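PDB 2HQ4: hypothetical protein PH1570 from Pyrococcus horikoshii, which is of unknown function but folds as a single chain in which helices pack against an antiparallel beta sheet. Local coordinates for residues F28-K33 with Y48-P53; V42-I47 with I72-E77; A118-T123 with Y127-N132; F143-P148 with N152-Y157. All coordinates share one frame; numbering follows the deposited sequence.

Contact 1 of 4, residues F28-K33 with Y48-P53; sequences FNVEVK and YELYLP
Helix-on-sheet packing beside a G1 beta bulge makes this contact: Phe28, in the loop between strands 22-25 and 30-36, and Val30, which forms the bulge with Asn29 at the start of strand 30-36, close on Leu50 and Tyr51 of helix 40-55. The two aromatic rings form an edge-to-face (T-shaped) pair, with centroids 5.3 Å apart and planes at 76°. Phe28 supplies the edge. Its CE2 lies 3.7 Å from Tyr51 CZ, above the tyrosine face and displaced toward the rim of that ring. With chi1 at -62°, CG of Phe28 stands anti to its own carbonyl carbon, a setting that swings the ring out of the loop and over the helix. The ring also comes close to the helix backbone, with Phe28 CZ 3.5 Å from Leu50 O. Leu50 fills the space between loop and strand with one methyl, CD2, which lies 4.0 Å from Phe28 CG and 4.2 Å from Val30 CG2. The Phe28 and Leu50 side chains pass alongside, running opposite ways, whereas Val30 and Leu50 meet tip to tip. Leucine suits this place because it is long enough for CD2 to reach from the helix to both partners. Tyrosine suits the next position because its ring offers a face to Phe28 while its hydroxyl is hydrogen-bonded to Asp25 OD2. Asp25, which faces the bulge, also accepts a hydrogen bond from Phe28 N through OD1. Around this contact, Phe23 of strand 22-25 touches both Val30 and Leu50, and Ile150 and Lys153 of helix 150-155 lie against Val30.

Contact 2 of 4, residues V42-I47 with I72-E77; sequences VLLAMI and IYLEGE
Leu44 of helix 40-55 packs against Ile72 and Leu74, in the irregular segment that follows helix 61-70; this is apolar packing of a loop along one side of a helix. The CB of Leu44 lies 4.0 Å from CD2 of Leu74, so the contact begins at the root of the side chain. From there chi1 of -71° places CG anti to the carbonyl carbon, and chi2 of 174° carries CD1 onward to the loop. CD1 is the atom that does most of the touching: it approaches Ile72 CG2 to 3.5 Å and Ile72 CB to 3.9 Å, and it also lies 4.1 Å from Leu74 CD2. The side chains of Leu44 and Ile72 run at a slant to one another. Leucine fits the helix here because its CB and the single methyl CD1 between them meet both loop residues, while the beta-branched isoleucine offers a methyl close to its own backbone in an extended segment. Leu74, with Leu44 on one side, also touches Trp161 near the C terminus. Ala66, Lys67 and Trp70 of helix 61-70 likewise pack on Leu44, and Lys67 NZ donates to Leu74 O, tying the loop back to the helix it has just left. At the tip of Ile72, CD1 adds a third, lighter touch on Leu44 CD1 at 4.1 Å.

Contact 3 of 4, residues A118-T123 with Y127-N132; sequences AKIYKT and YLAVGN
Strands 119-123 and 126-130 form an antiparallel beta hairpin, in which Tyr121 pairs with Leu128 and Lys119 with Val130 as hydrogen-bonded pairs. Val130 N reaches Lys119 O at 2.7 Å in a nearly straight bond of 171°, lying in the carbonyl plane. The reverse bond, Lys119 N to Val130 O, is 2.8 Å long, but its donor sits above the carbonyl plane. Tyr121 N and Leu128 N complete the exchange with each other's carbonyl oxygens.

The tighter packing involves alanines and branched side chains, joined by the Tyr121 ring. On one face, Ile120 CD1 comes to 3.6 Å from Ala129 CB, which also meets Ala118 CB; alanine's lone methyl leaves room for both. On the other, Tyr121 CE2 lies 3.6 Å from Val130 CG2, and the edge of its ring passes Leu128 O. The looser side is beyond Ile120, where Lys122 is exposed and Tyr127 partly so. The Lys122 chain runs along the Tyr127 side chain in the same direction, with Lys122 CE 3.7 Å from Tyr127 OH. Tyr127 suits this margin: its ring meets Ile120 CG2 through CD1, at 3.8 Å, while its far end accompanies the lysine. A serine in place of Tyr127 would probably leave Ile120 CG2 and the CE methylene of Lys122 without the ring they pack on.

Strands 87-88 and 134-136 flank the hairpin in the sheet. Leu155 of helix 150-155 covers Leu128 and Val130, Ala151 touches Val130, and Phe134 of strand 134-136 lies against Ala118.

Contact 4 of 4, residues F143-P148 with N152-Y157; sequences FIFNKP and NKILKY
Strand 141-145 and helix 150-155 are joined by a short turn, and their backbones come closest at Phe143 and Ile154, whose CA atoms are 8.2 Å apart. Ile154 spans that gap with two methyls. CG2 is given to the face of Phe143: it sits over the centre of the ring, 3.5 Å from its centroid and only 2° off the ring normal, a CH-pi contact. CD1 lies between the two phenylalanines, 3.4 Å from Phe145 CD2 and 3.7 Å from Phe143 CB, with Phe145 CE2 also at 3.7 Å. The torsions of the isoleucine set this up: chi1 of -64° puts CG2 anti to the backbone N, and chi2 of 158° extends the chain beyond CG1 so that CD1 reaches Phe145. A beta-branched residue with a longer arm is therefore apt here, and the flat ring of Phe143 gives its shorter branch a broad apolar surface. A valine in place of Phe143 would probably leave Ile154 CG2 without the ring face beneath it and open a gap between strand and helix.

All three residues are buried. Val42 and Leu43 of helix 40-55 pack on Phe143, and Met46 of the same helix touches Ile154. Within the sheet, Val32 of strand 30-36 and Ile135 of strand 134-136 also meet Ile154, placing helix 150-155 across both neighbours of strand 141-145.

From the N terminus, contact 1 closes first, returning helix 40-55 to the turn and strand before it. Contact 2 opens within that loop and closes beyond it, at 72-77, so the two cross and share helix 40-55. Contacts 3 and 4 follow in series, each closing a short loop: a hairpin, then a strand-to-helix turn. Contacts 1, 3 and 4 reach the same sheet, with strands 30-36 and 141-145 adjacent. Contact 4 touches the other three; its Lys156 forms a salt bridge with Glu49 of contact 1, and Tyr157 packs on Ala45 of contact 2. Contacts 2 and 3 stay apart, their centres about 24 Å from each other.

Contact 1 of 4, residues F28-K33 with Y48-P53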
# COMPACT_ATOMS: atom_id res chain seq x y z
N PHE A 28 -7.96 -13.18 3.66
CA PHE A 28 -7.87 -12.78 2.26
C PHE A 28 -6.47 -12.95 1.67
O PHE A 28 -6.31 -12.75 0.49
CB PHE A 28 -8.41 -11.35 2.08
CG PHE A 28 -9.86 -11.21 2.44
CD1 PHE A 28 -10.86 -11.81 1.62
CD2 PHE A 28 -10.26 -10.52 3.58
CE1 PHE A 28 -12.24 -11.73 1.97
CE2 PHE A 28 -11.61 -10.40 3.91
CZ PHE A 28 -12.61 -11.01 3.10
N ASN A 29 -5.51 -13.39 2.49
CA ASN A 29 -4.11 -13.54 2.07
C ASN A 29 -3.61 -12.22 1.43
O ASN A 29 -3.11 -12.22 0.27
CB ASN A 29 -3.95 -14.76 1.11
CG ASN A 29 -2.49 -15.06 0.78
OD1 ASN A 29 -1.60 -15.01 1.64
ND2 ASN A 29 -2.24 -15.40 -0.49
N VAL A 30 -3.75 -11.11 2.18
CA VAL A 30 -3.30 -9.77 1.72
C VAL A 30 -2.32 -9.29 2.78
O VAL A 30 -2.65 -9.25 3.95
CB VAL A 30 -4.48 -8.76 1.55
CG1 VAL A 30 -3.98 -7.34 1.24
CG2 VAL A 30 -5.48 -9.20 0.46
N GLU A 31 -1.10 -8.96 2.36
CA GLU A 31 -0.05 -8.51 3.27
C GLU A 31 0.56 -7.34 2.57
O GLU A 31 0.91 -7.42 1.38
CB GLU A 31 1.02 -9.60 3.46
CG GLU A 31 0.46 -10.92 4.01
CD GLU A 31 1.51 -11.96 4.28
OE1 GLU A 31 2.70 -11.69 4.00
OE2 GLU A 31 1.14 -13.05 4.78
N VAL A 32 0.70 -6.24 3.30
CA VAL A 32 1.29 -5.02 2.75
C VAL A 32 2.05 -4.28 3.86
O VAL A 32 1.61 -4.24 5.01
CB VAL A 32 0.21 -4.11 2.04
CG1 VAL A 32 -0.97 -3.73 2.99
CG2 VAL A 32 0.88 -2.84 1.37
N LYS A 33 3.21 -3.73 3.51
CA LYS A 33 3.95 -2.82 4.40
C LYS A 33 4.36 -1.62 3.56
O LYS A 33 4.47 -1.73 2.34
CB LYS A 33 5.19 -3.53 4.98
CG LYS A 33 4.91 -4.64 6.03
CD LYS A 33 6.17 -5.40 6.53
CE LYS A 33 7.03 -5.98 5.41
NZ LYS A 33 8.27 -6.80 5.86
N TYR A 48 -11.07 -1.38 4.90
CA TYR A 48 -12.47 -1.09 4.66
C TYR A 48 -13.02 -1.85 3.46
O TYR A 48 -14.09 -2.51 3.54
CB TYR A 48 -12.62 0.42 4.46
CG TYR A 48 -14.05 0.92 4.32
CD1 TYR A 48 -14.79 1.33 5.44
CD2 TYR A 48 -14.63 1.04 3.05
CE1 TYR A 48 -16.13 1.81 5.28
CE2 TYR A 48 -15.95 1.51 2.90
CZ TYR A 48 -16.67 1.90 4.02
OH TYR A 48 -17.95 2.37 3.82
N GLU A 49 -12.31 -1.77 2.34
CA GLU A 49 -12.75 -2.43 1.13
C GLU A 49 -12.78 -3.96 1.30
O GLU A 49 -13.71 -4.60 0.81
CB GLU A 49 -11.88 -2.01 -0.07
CG GLU A 49 -12.22 -2.78 -1.35
CD GLU A 49 -11.49 -2.25 -2.56
OE1 GLU A 49 -11.01 -1.10 -2.53
OE2 GLU A 49 -11.43 -2.99 -3.58
N LEU A 50 -11.80 -4.53 2.02
CA LEU A 50 -11.74 -5.96 2.25
C LEU A 50 -12.95 -6.51 3.07
O LEU A 50 -13.45 -7.61 2.79
CB LEU A 50 -10.44 -6.37 2.94
CG LEU A 50 -9.14 -6.49 2.12
CD1 LEU A 50 -7.98 -6.90 3.05
CD2 LEU A 50 -9.31 -7.56 0.96
N TYR A 51 -13.42 -5.71 4.04
CA TYR A 51 -14.43 -6.14 5.01
C TYR A 51 -15.82 -5.55 4.75
O TYR A 51 -16.81 -6.00 5.34
CB TYR A 51 -13.93 -5.90 6.47
CG TYR A 51 -12.94 -6.97 6.82
CD1 TYR A 51 -13.38 -8.23 7.26
CD2 TYR A 51 -11.57 -6.80 6.56
CE1 TYR A 51 -12.47 -9.27 7.53
CE2 TYR A 51 -10.63 -7.84 6.82
CZ TYR A 51 -11.10 -9.06 7.31
OH TYR A 51 -10.22 -10.08 7.57
N LEU A 52 -15.89 -4.60 3.83
CA LEU A 52 -17.15 -4.03 3.36
C LEU A 52 -18.20 -5.09 3.02
O LEU A 52 -19.36 -4.95 3.45
CB LEU A 52 -16.92 -3.08 2.18
CG LEU A 52 -18.08 -2.38 1.50
CD1 LEU A 52 -18.90 -1.62 2.54
CD2 LEU A 52 -17.50 -1.42 0.47
N PRO A 53 -17.82 -6.13 2.26
CA PRO A 53 -18.81 -7.18 1.96
C PRO A 53 -19.42 -7.88 3.18
O PRO A 53 -20.59 -8.22 3.14
CB PRO A 53 -18.01 -8.19 1.12
CG PRO A 53 -16.93 -7.35 0.44
CD PRO A 53 -16.54 -6.41 1.57

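Contact 2 of 4, residues V42-I47 with I72-E77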
# COMPACT_ATOMS: atom_id res chain seq x y z
N VAL A 42 -4.15 4.91 3.08
CA VAL A 42 -4.29 3.92 1.99
C VAL A 42 -4.54 2.53 2.60
O VAL A 42 -5.44 1.79 2.16
CB VAL A 42 -3.01 3.89 1.07
CG1 VAL A 42 -3.17 2.80 -0.02
CG2 VAL A 42 -2.81 5.27 0.46
N LEU A 43 -3.80 2.18 3.64
CA LEU A 43 -3.99 0.86 4.26
C LEU A 43 -5.39 0.76 4.90
O LEU A 43 -6.10 -0.27 4.77
CB LEU A 43 -2.84 0.60 5.24
CG LEU A 43 -1.61 -0.15 4.65
CD1 LEU A 43 -1.06 0.47 3.37
CD2 LEU A 43 -0.58 -0.21 5.72
N LEU A 44 -5.84 1.84 5.54
CA LEU A 44 -7.20 1.89 6.11
C LEU A 44 -8.26 1.68 5.06
O LEU A 44 -9.23 0.91 5.26
CB LEU A 44 -7.47 3.25 6.79
CG LEU A 44 -6.71 3.45 8.08
CD1 LEU A 44 -6.91 4.92 8.62
CD2 LEU A 44 -7.26 2.45 9.07
N ALA A 45 -8.10 2.34 3.92
CA ALA A 45 -9.05 2.17 2.82
C ALA A 45 -9.06 0.73 2.30
O ALA A 45 -10.12 0.18 1.98
CB ALA A 45 -8.73 3.16 1.70
N MET A 46 -7.88 0.11 2.21
CA MET A 46 -7.80 -1.31 1.79
C MET A 46 -8.55 -2.23 2.76
O MET A 46 -9.20 -3.18 2.32
CB MET A 46 -6.31 -1.75 1.71
CG MET A 46 -5.47 -1.05 0.57
SD MET A 46 -3.68 -1.32 0.69
CE MET A 46 -3.63 -3.07 0.24
N ILE A 47 -8.42 -1.98 4.07
CA ILE A 47 -9.10 -2.78 5.11
C ILE A 47 -10.61 -2.63 5.00
O ILE A 47 -11.36 -3.62 5.01
CB ILE A 47 -8.59 -2.37 6.55
CG1 ILE A 47 -7.17 -2.88 6.76
CG2 ILE A 47 -9.50 -2.94 7.64
CD1 ILE A 47 -6.33 -2.12 7.94
N ILE A 72 -6.08 7.70 13.73
CA ILE A 72 -6.32 8.40 12.50
C ILE A 72 -7.82 8.64 12.32
O ILE A 72 -8.63 7.75 12.58
CB ILE A 72 -5.76 7.59 11.29
CG1 ILE A 72 -4.24 7.66 11.25
CG2 ILE A 72 -6.29 8.14 9.96
CD1 ILE A 72 -3.63 6.75 10.16
N TYR A 73 -8.16 9.85 11.89
CA TYR A 73 -9.52 10.21 11.54
C TYR A 73 -9.76 9.98 10.06
O TYR A 73 -9.06 10.52 9.20
CB TYR A 73 -9.83 11.68 11.94
CG TYR A 73 -11.30 12.03 11.86
CD1 TYR A 73 -12.17 11.76 12.92
CD2 TYR A 73 -11.83 12.60 10.69
CE1 TYR A 73 -13.56 12.07 12.83
CE2 TYR A 73 -13.21 12.91 10.58
CZ TYR A 73 -14.07 12.64 11.65
OH TYR A 73 -15.43 12.95 11.54
N LEU A 74 -10.75 9.15 9.76
CA LEU A 74 -11.11 8.89 8.36
C LEU A 74 -12.50 8.31 8.27
O LEU A 74 -12.77 7.23 8.77
CB LEU A 74 -10.10 7.92 7.72
CG LEU A 74 -10.21 7.74 6.20
CD1 LEU A 74 -10.02 9.08 5.44
CD2 LEU A 74 -9.21 6.67 5.67
N GLU A 75 -13.39 9.01 7.58
CA GLU A 75 -14.79 8.61 7.50
C GLU A 75 -14.97 7.59 6.38
O GLU A 75 -14.49 7.81 5.27
CB GLU A 75 -15.66 9.85 7.25
CG GLU A 75 -15.79 10.80 8.45
CD GLU A 75 -16.50 10.14 9.62
OE1 GLU A 75 -17.63 9.67 9.44
OE2 GLU A 75 -15.92 10.08 10.73
N GLY A 76 -15.68 6.50 6.66
CA GLY A 76 -15.91 5.42 5.67
C GLY A 76 -16.46 5.94 4.36
O GLY A 76 -16.15 5.44 3.28
N GLU A 77 -17.27 6.99 4.47
CA GLU A 77 -17.93 7.64 3.35
C GLU A 77 -16.92 8.24 2.38
O GLU A 77 -17.21 8.40 1.18
CB GLU A 77 -18.87 8.73 3.90
CG GLU A 77 -19.67 8.28 5.16
CD GLU A 77 -18.85 8.31 6.47
OE1 GLU A 77 -17.97 9.17 6.60
OE2 GLU A 77 -19.10 7.49 7.38

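Contact 3 of 4, residues A118-T123 with Y127-N132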
# COMPACT_ATOMS: atom_id res chain seq x y z
N ALA A 118 10.21 -3.16 -12.91
CA ALA A 118 8.86 -2.61 -12.74
C ALA A 118 8.25 -2.12 -14.05
O ALA A 118 8.95 -1.76 -15.00
CB ALA A 118 8.88 -1.47 -11.73
N LYS A 119 6.93 -2.09 -14.08
CA LYS A 119 6.24 -1.34 -15.11
C LYS A 119 6.15 0.16 -14.70
O LYS A 119 5.77 0.48 -13.55
CB LYS A 119 4.89 -1.96 -15.36
CG LYS A 119 4.25 -1.49 -16.63
CD LYS A 119 3.26 -2.50 -17.13
CE LYS A 119 2.22 -1.83 -18.02
NZ LYS A 119 2.87 -1.38 -19.28
N ILE A 120 6.53 1.06 -15.61
CA ILE A 120 6.60 2.47 -15.28
C ILE A 120 5.47 3.23 -15.94
O ILE A 120 5.17 3.00 -17.13
CB ILE A 120 7.98 3.11 -15.69
CG1 ILE A 120 9.17 2.25 -15.23
CG2 ILE A 120 8.08 4.55 -15.18
CD1 ILE A 120 9.27 1.99 -13.68
N TYR A 121 4.82 4.11 -15.17
CA TYR A 121 3.74 4.93 -15.69
C TYR A 121 4.03 6.41 -15.42
O TYR A 121 4.61 6.75 -14.38
CB TYR A 121 2.39 4.56 -15.08
CG TYR A 121 1.97 3.11 -15.18
CD1 TYR A 121 1.04 2.69 -16.15
CD2 TYR A 121 2.46 2.16 -14.27
CE1 TYR A 121 0.62 1.34 -16.22
CE2 TYR A 121 2.08 0.82 -14.34
CZ TYR A 121 1.17 0.42 -15.31
OH TYR A 121 0.79 -0.90 -15.31
N LYS A 122 3.62 7.28 -16.34
CA LYS A 122 3.71 8.71 -16.06
C LYS A 122 2.36 9.21 -15.53
O LYS A 122 1.31 8.94 -16.10
CB LYS A 122 4.16 9.51 -17.29
CG LYS A 122 4.68 10.93 -16.94
CD LYS A 122 5.11 11.74 -18.18
CE LYS A 122 6.52 11.38 -18.67
NZ LYS A 122 7.08 12.37 -19.64
N THR A 123 2.41 9.92 -14.41
CA THR A 123 1.21 10.51 -13.85
C THR A 123 1.38 12.03 -13.76
O THR A 123 2.47 12.56 -14.02
CB THR A 123 0.89 9.93 -12.46
OG1 THR A 123 1.71 10.58 -11.49
CG2 THR A 123 1.12 8.41 -12.39
N TYR A 127 6.60 9.81 -11.74
CA TYR A 127 6.57 8.42 -12.17
C TYR A 127 6.05 7.49 -11.07
O TYR A 127 6.36 7.69 -9.87
CB TYR A 127 7.99 7.97 -12.55
CG TYR A 127 8.51 8.64 -13.80
CD1 TYR A 127 7.97 8.32 -15.06
CD2 TYR A 127 9.55 9.59 -13.75
CE1 TYR A 127 8.42 8.93 -16.22
CE2 TYR A 127 10.03 10.23 -14.93
CZ TYR A 127 9.45 9.89 -16.16
OH TYR A 127 9.88 10.46 -17.34
N LEU A 128 5.31 6.47 -11.53
CA LEU A 128 4.77 5.37 -10.72
C LEU A 128 5.37 4.10 -11.25
O LEU A 128 5.29 3.83 -12.46
CB LEU A 128 3.23 5.34 -10.92
CG LEU A 128 2.49 4.11 -10.36
CD1 LEU A 128 2.43 4.18 -8.85
CD2 LEU A 128 1.08 4.05 -10.91
N ALA A 129 5.97 3.31 -10.37
CA ALA A 129 6.59 2.06 -10.76
C ALA A 129 5.83 0.95 -10.10
O ALA A 129 5.73 0.92 -8.87
CB ALA A 129 8.05 2.04 -10.31
N VAL A 130 5.26 0.06 -10.91
CA VAL A 130 4.50 -1.08 -10.40
C VAL A 130 5.29 -2.38 -10.66
O VAL A 130 5.47 -2.79 -11.84
CB VAL A 130 3.03 -1.13 -10.99
CG1 VAL A 130 2.21 -2.24 -10.37
CG2 VAL A 130 2.33 0.19 -10.84
N GLY A 131 5.75 -3.01 -9.57
CA GLY A 131 6.44 -4.29 -9.61
C GLY A 131 5.50 -5.43 -9.21
O GLY A 131 4.36 -5.20 -8.79
N ASN A 132 5.99 -6.67 -9.28
CA ASN A 132 5.16 -7.81 -8.84
C ASN A 132 5.02 -7.93 -7.32
O ASN A 132 4.12 -8.60 -6.85
CB ASN A 132 5.66 -9.16 -9.42
CG ASN A 132 6.93 -9.62 -8.76
OD1 ASN A 132 8.03 -9.24 -9.15
ND2 ASN A 132 6.79 -10.41 -7.72

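Contact 4 of 4, residues F143-P148 with N152-Y157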
# COMPACT_ATOMS: atom_id res chain seq x y z
N PHE A 143 5.36 0.65 -1.31
CA PHE A 143 4.56 -0.45 -0.76
C PHE A 143 5.22 -1.77 -1.13
O PHE A 143 5.76 -1.90 -2.25
CB PHE A 143 3.19 -0.43 -1.41
CG PHE A 143 2.41 0.82 -1.15
CD1 PHE A 143 1.47 0.86 -0.08
CD2 PHE A 143 2.58 1.95 -1.97
CE1 PHE A 143 0.71 2.05 0.16
CE2 PHE A 143 1.86 3.12 -1.74
CZ PHE A 143 0.90 3.16 -0.66
N ILE A 144 5.24 -2.73 -0.22
CA ILE A 144 5.74 -4.07 -0.56
C ILE A 144 4.59 -4.98 -0.17
O ILE A 144 3.89 -4.69 0.83
CB ILE A 144 7.12 -4.46 0.07
CG1 ILE A 144 7.10 -4.47 1.61
CG2 ILE A 144 8.29 -3.48 -0.46
CD1 ILE A 144 8.42 -5.08 2.23
N PHE A 145 4.35 -6.03 -0.94
CA PHE A 145 3.19 -6.86 -0.72
C PHE A 145 3.46 -8.32 -1.13
O PHE A 145 4.45 -8.60 -1.81
CB PHE A 145 1.95 -6.24 -1.43
CG PHE A 145 2.23 -5.65 -2.82
CD1 PHE A 145 2.21 -6.47 -3.96
CD2 PHE A 145 2.49 -4.28 -2.96
CE1 PHE A 145 2.47 -5.92 -5.24
CE2 PHE A 145 2.76 -3.71 -4.18
CZ PHE A 145 2.75 -4.54 -5.36
N ASN A 146 2.56 -9.25 -0.75
CA ASN A 146 2.93 -10.67 -0.83
C ASN A 146 2.59 -11.31 -2.19
O ASN A 146 3.13 -12.36 -2.49
CB ASN A 146 2.23 -11.49 0.30
CG ASN A 146 0.74 -11.42 0.18
OD1 ASN A 146 0.20 -10.33 -0.02
ND2 ASN A 146 0.04 -12.58 0.26
N LYS A 147 1.71 -10.71 -2.99
CA LYS A 147 1.38 -11.29 -4.31
C LYS A 147 1.00 -10.18 -5.28
O LYS A 147 0.57 -9.11 -4.82
CB LYS A 147 0.29 -12.37 -4.18
CG LYS A 147 -1.06 -11.84 -3.66
CD LYS A 147 -2.08 -12.95 -3.43
CE LYS A 147 -3.38 -12.32 -2.96
NZ LYS A 147 -4.52 -13.28 -2.87
N PRO A 148 1.17 -10.40 -6.62
CA PRO A 148 1.02 -9.25 -7.54
C PRO A 148 -0.32 -8.58 -7.57
O PRO A 148 -0.35 -7.39 -7.84
CB PRO A 148 1.34 -9.82 -8.96
CG PRO A 148 2.05 -11.14 -8.67
CD PRO A 148 1.54 -11.64 -7.35
N ASN A 152 -3.40 -3.71 -7.41
CA ASN A 152 -4.64 -2.97 -7.73
C ASN A 152 -5.38 -2.42 -6.52
O ASN A 152 -6.04 -1.39 -6.62
CB ASN A 152 -5.63 -3.82 -8.58
CG ASN A 152 -4.95 -4.38 -9.86
OD1 ASN A 152 -5.25 -3.96 -10.99
ND2 ASN A 152 -4.00 -5.29 -9.67
N LYS A 153 -5.30 -3.14 -5.42
CA LYS A 153 -5.91 -2.73 -4.15
C LYS A 153 -5.27 -1.42 -3.64
O LYS A 153 -5.96 -0.59 -3.02
CB LYS A 153 -5.72 -3.81 -3.11
CG LYS A 153 -6.45 -5.16 -3.49
CD LYS A 153 -6.24 -6.17 -2.35
CE LYS A 153 -6.90 -7.56 -2.62
NZ LYS A 153 -8.09 -7.54 -3.52
N ILE A 154 -3.97 -1.29 -3.87
CA ILE A 154 -3.19 -0.07 -3.53
C ILE A 154 -3.44 1.04 -4.51
O ILE A 154 -3.72 2.18 -4.10
CB ILE A 154 -1.66 -0.37 -3.39
CG1 ILE A 154 -1.39 -1.32 -2.23
CG2 ILE A 154 -0.80 0.91 -3.18
CD1 ILE A 154 -0.04 -2.07 -2.36
N LEU A 155 -3.37 0.71 -5.80
CA LEU A 155 -3.43 1.70 -6.87
C LEU A 155 -4.73 2.50 -6.81
O LEU A 155 -4.75 3.67 -7.20
CB LEU A 155 -3.29 1.03 -8.24
CG LEU A 155 -1.92 0.47 -8.65
CD1 LEU A 155 -2.01 -0.32 -9.99
CD2 LEU A 155 -0.91 1.62 -8.72
N LYS A 156 -5.77 1.86 -6.28
CA LYS A 156 -7.11 2.47 -6.18
C LYS A 156 -7.13 3.71 -5.23
O LYS A 156 -7.95 4.63 -5.40
CB LYS A 156 -8.10 1.42 -5.70
CG LYS A 156 -9.49 1.93 -5.39
CD LYS A 156 -10.45 0.78 -5.03
CE LYS A 156 -10.27 -0.40 -5.97
NZ LYS A 156 -11.25 -1.47 -5.63
N TYR A 157 -6.20 3.73 -4.28
CA TYR A 157 -6.27 4.69 -3.17
C TYR A 157 -5.07 5.60 -3.04
O TYR A 157 -5.06 6.49 -2.16
CB TYR A 157 -6.49 3.97 -1.84
CG TYR A 157 -7.80 3.23 -1.81
CD1 TYR A 157 -9.01 3.92 -1.93
CD2 TYR A 157 -7.83 1.86 -1.63
CE1 TYR A 157 -10.22 3.24 -1.89
CE2 TYR A 157 -9.04 1.17 -1.59
CZ TYR A 157 -10.22 1.86 -1.73
OH TYR A 157 -11.40 1.17 -1.68